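Local coordinates for protein cyanophycinase-like exopeptidase (PDB 6NQC) that probably hydrolyses peptide bonds as a serine exopeptidase of family S51, related to the cyanophycinases, at residues P188-F193 with H241-L246. Numbering follows the deposited sequence.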
loop_
_atom_site.group_PDB
_atom_site.type_symbol
_atom_site.label_atom_id
_atom_site.label_comp_id
_atom_site.label_asym_id
_atom_site.label_seq_id
_atom_site.Cartn_x
_atom_site.Cartn_y
_atom_site.Cartn_z
ATOM N N PRO A 188 9.352 3.063 -3.968
ATOM C CA PRO A 188 8.440 3.129 -5.119
ATOM C C PRO A 188 9.019 4.015 -6.210
ATOM O O PRO A 188 10.094 4.533 -6.071
ATOM C CB PRO A 188 7.180 3.749 -4.526
ATOM C CG PRO A 188 7.680 4.617 -3.367
ATOM C CD PRO A 188 8.932 3.933 -2.849
ATOM N N HIS A 189 8.249 4.188 -7.304
ATOM C CA HIS A 189 8.657 5.084 -8.390
ATOM C C HIS A 189 10.125 4.823 -8.727
ATOM O O HIS A 189 10.895 5.784 -8.928
ATOM C CB HIS A 189 8.515 6.564 -8.006
ATOM C CG HIS A 189 7.105 7.007 -7.747
ATOM N ND1 HIS A 189 6.238 7.375 -8.749
ATOM C CD2 HIS A 189 6.442 7.208 -6.592
ATOM C CE1 HIS A 189 5.082 7.733 -8.219
ATOM N NE2 HIS A 189 5.178 7.626 -6.907
ATOM N N PHE A 190 10.555 3.558 -8.703
ATOM C CA PHE A 190 11.989 3.303 -8.606
ATOM C C PHE A 190 12.766 3.839 -9.809
ATOM O O PHE A 190 13.916 4.280 -9.667
ATOM C CB PHE A 190 12.266 1.827 -8.499
ATOM C CG PHE A 190 13.693 1.502 -8.144
ATOM C CD1 PHE A 190 14.182 1.744 -6.878
ATOM C CD2 PHE A 190 14.525 0.938 -9.070
ATOM C CE1 PHE A 190 15.469 1.431 -6.562
ATOM C CE2 PHE A 190 15.842 0.605 -8.728
ATOM C CZ PHE A 190 16.292 0.868 -7.498
ATOM N N ASN A 191 12.158 3.817 -10.970
ATOM C CA ASN A 191 12.808 4.235 -12.195
ATOM C C ASN A 191 12.921 5.744 -12.301
ATOM O O ASN A 191 13.665 6.223 -13.156
ATOM C CB ASN A 191 12.063 3.649 -13.412
ATOM C CG ASN A 191 10.596 4.027 -13.455
ATOM O OD1 ASN A 191 9.843 3.782 -12.499
ATOM N ND2 ASN A 191 10.161 4.611 -14.588
ATOM N N LYS A 192 12.251 6.494 -11.432
ATOM C CA LYS A 192 12.298 7.955 -11.467
ATOM C C LYS A 192 12.718 8.632 -10.168
ATOM O O LYS A 192 13.240 9.743 -10.247
ATOM C CB LYS A 192 10.918 8.504 -11.892
ATOM C CG LYS A 192 10.394 7.854 -13.191
ATOM C CD LYS A 192 9.575 8.831 -14.020
ATOM C CE LYS A 192 9.686 8.546 -15.510
ATOM N NZ LYS A 192 10.276 9.715 -16.238
ATOM N N PHE A 193 12.546 7.991 -8.992
ATOM C CA PHE A 193 12.751 8.653 -7.705
ATOM C C PHE A 193 14.119 9.321 -7.593
ATOM O O PHE A 193 14.242 10.421 -7.035
ATOM C CB PHE A 193 12.608 7.601 -6.593
ATOM C CG PHE A 193 12.053 8.116 -5.266
ATOM C CD1 PHE A 193 12.457 9.318 -4.741
ATOM C CD2 PHE A 193 11.163 7.333 -4.529
ATOM C CE1 PHE A 193 11.972 9.765 -3.541
ATOM C CE2 PHE A 193 10.677 7.773 -3.281
ATOM C CZ PHE A 193 11.086 8.980 -2.795
ATOM N N HIS A 241 12.993 -4.608 -8.372
ATOM C CA HIS A 241 14.424 -4.736 -8.156
ATOM C C HIS A 241 14.704 -5.208 -6.743
ATOM O O HIS A 241 14.265 -4.587 -5.766
ATOM C CB HIS A 241 15.092 -3.394 -8.425
ATOM C CG HIS A 241 14.638 -2.764 -9.691
ATOM N ND1 HIS A 241 15.370 -2.832 -10.860
ATOM C CD2 HIS A 241 13.506 -2.083 -9.993
ATOM C CE1 HIS A 241 14.720 -2.206 -11.822
ATOM N NE2 HIS A 241 13.589 -1.739 -11.324
ATOM N N ILE A 242 15.405 -6.332 -6.643
ATOM C CA ILE A 242 15.904 -6.796 -5.349
ATOM C C ILE A 242 17.213 -6.081 -5.076
ATOM O O ILE A 242 18.189 -6.261 -5.800
ATOM C CB ILE A 242 16.083 -8.316 -5.343
ATOM C CG1 ILE A 242 14.827 -8.990 -5.874
ATOM C CG2 ILE A 242 16.440 -8.810 -3.942
ATOM C CD1 ILE A 242 13.514 -8.436 -5.285
ATOM N N LEU A 243 17.254 -5.279 -4.011
ATOM C CA LEU A 243 18.395 -4.388 -3.804
ATOM C C LEU A 243 19.323 -4.807 -2.676
ATOM O O LEU A 243 20.541 -4.668 -2.816
ATOM C CB LEU A 243 17.912 -2.954 -3.519
ATOM C CG LEU A 243 17.017 -2.356 -4.603
ATOM C CD1 LEU A 243 16.524 -1.013 -4.192
ATOM C CD2 LEU A 243 17.758 -2.260 -5.922
ATOM N N LYS A 244 18.779 -5.290 -1.564
ATOM C CA LYS A 244 19.562 -5.599 -0.372
ATOM C C LYS A 244 18.850 -6.697 0.394
ATOM O O LYS A 244 17.616 -6.780 0.375
ATOM C CB LYS A 244 19.746 -4.356 0.512
ATOM C CG LYS A 244 20.587 -4.619 1.718
ATOM C CD LYS A 244 21.061 -3.335 2.350
ATOM C CE LYS A 244 20.174 -2.951 3.508
ATOM N NZ LYS A 244 19.802 -1.534 3.431
ATOM N N GLY A 245 19.651 -7.525 1.097
ATOM C CA GLY A 245 19.171 -8.623 1.903
ATOM C C GLY A 245 18.932 -9.912 1.140
ATOM O O GLY A 245 18.704 -10.951 1.772
ATOM N N LEU A 246 18.946 -9.865 -0.183
ATOM C CA LEU A 246 18.946 -10.994 -1.094
ATOM C C LEU A 246 19.783 -10.602 -2.307
ATOM O O LEU A 246 20.016 -9.413 -2.553
ATOM C CB LEU A 246 17.523 -11.360 -1.509
ATOM C CG LEU A 246 16.690 -12.003 -0.414
ATOM C CD1 LEU A 246 15.236 -12.128 -0.944
ATOM C CD2 LEU A 246 17.210 -13.346 -0.019
#
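In this probable S51 serine peptidase, the loop that follows strand 184-187 and carries the histidine of a likely Ser-His-Glu triad reaches across to strand 240-244 of the same small mixed sheet through one aromatic side chain, Phe190, which meets His241 and Leu243. It is a compact example of how a loop that carries a putative catalytic residue can pack on a strand through apolar and ring contacts, with no hydrogen bond between 188-193 and 241-246. Phe190 follows His189 directly, and its CG lies anti to the backbone N (chi1 -169°), a torsion that carries the ring out toward the strand while the His189 imidazole turns elsewhere, to Glu219 and, weakly, Ser154. The two rings meet obliquely, with centroids 4.6 Å apart and planes inclined by 33°. The closest approach is made by Phe190 CD2, which sits over one face of the imidazole, off its centre, 3.3 Å from His241 CD2, and Phe190 CE2 lies 3.7 Å from His241 CG. The imidazole is held from beyond the pair, where His241 NE2 is hydrogen-bonded to Asp218 OD1, a bond that should restrict the rotation of the imidazole. Asn191 OD1 reaches the backbone N of Glu219, so both segments are also tied to the turn after strand 213-217. The loop itself is drawn into a tight bend by His189 O, which accepts from both Lys192 N and Phe193 N. Farther along the strand, Leu243 forms a classic beta bulge with Lys244 opposite Leu214. Its side chain approaches Phe190 head-on, and the two methyls share the far end of the ring: Leu243 CD1 lies 3.6 Å from Phe190 CE1, and Leu243 CD2 is 3.8 Å from Phe190 CZ.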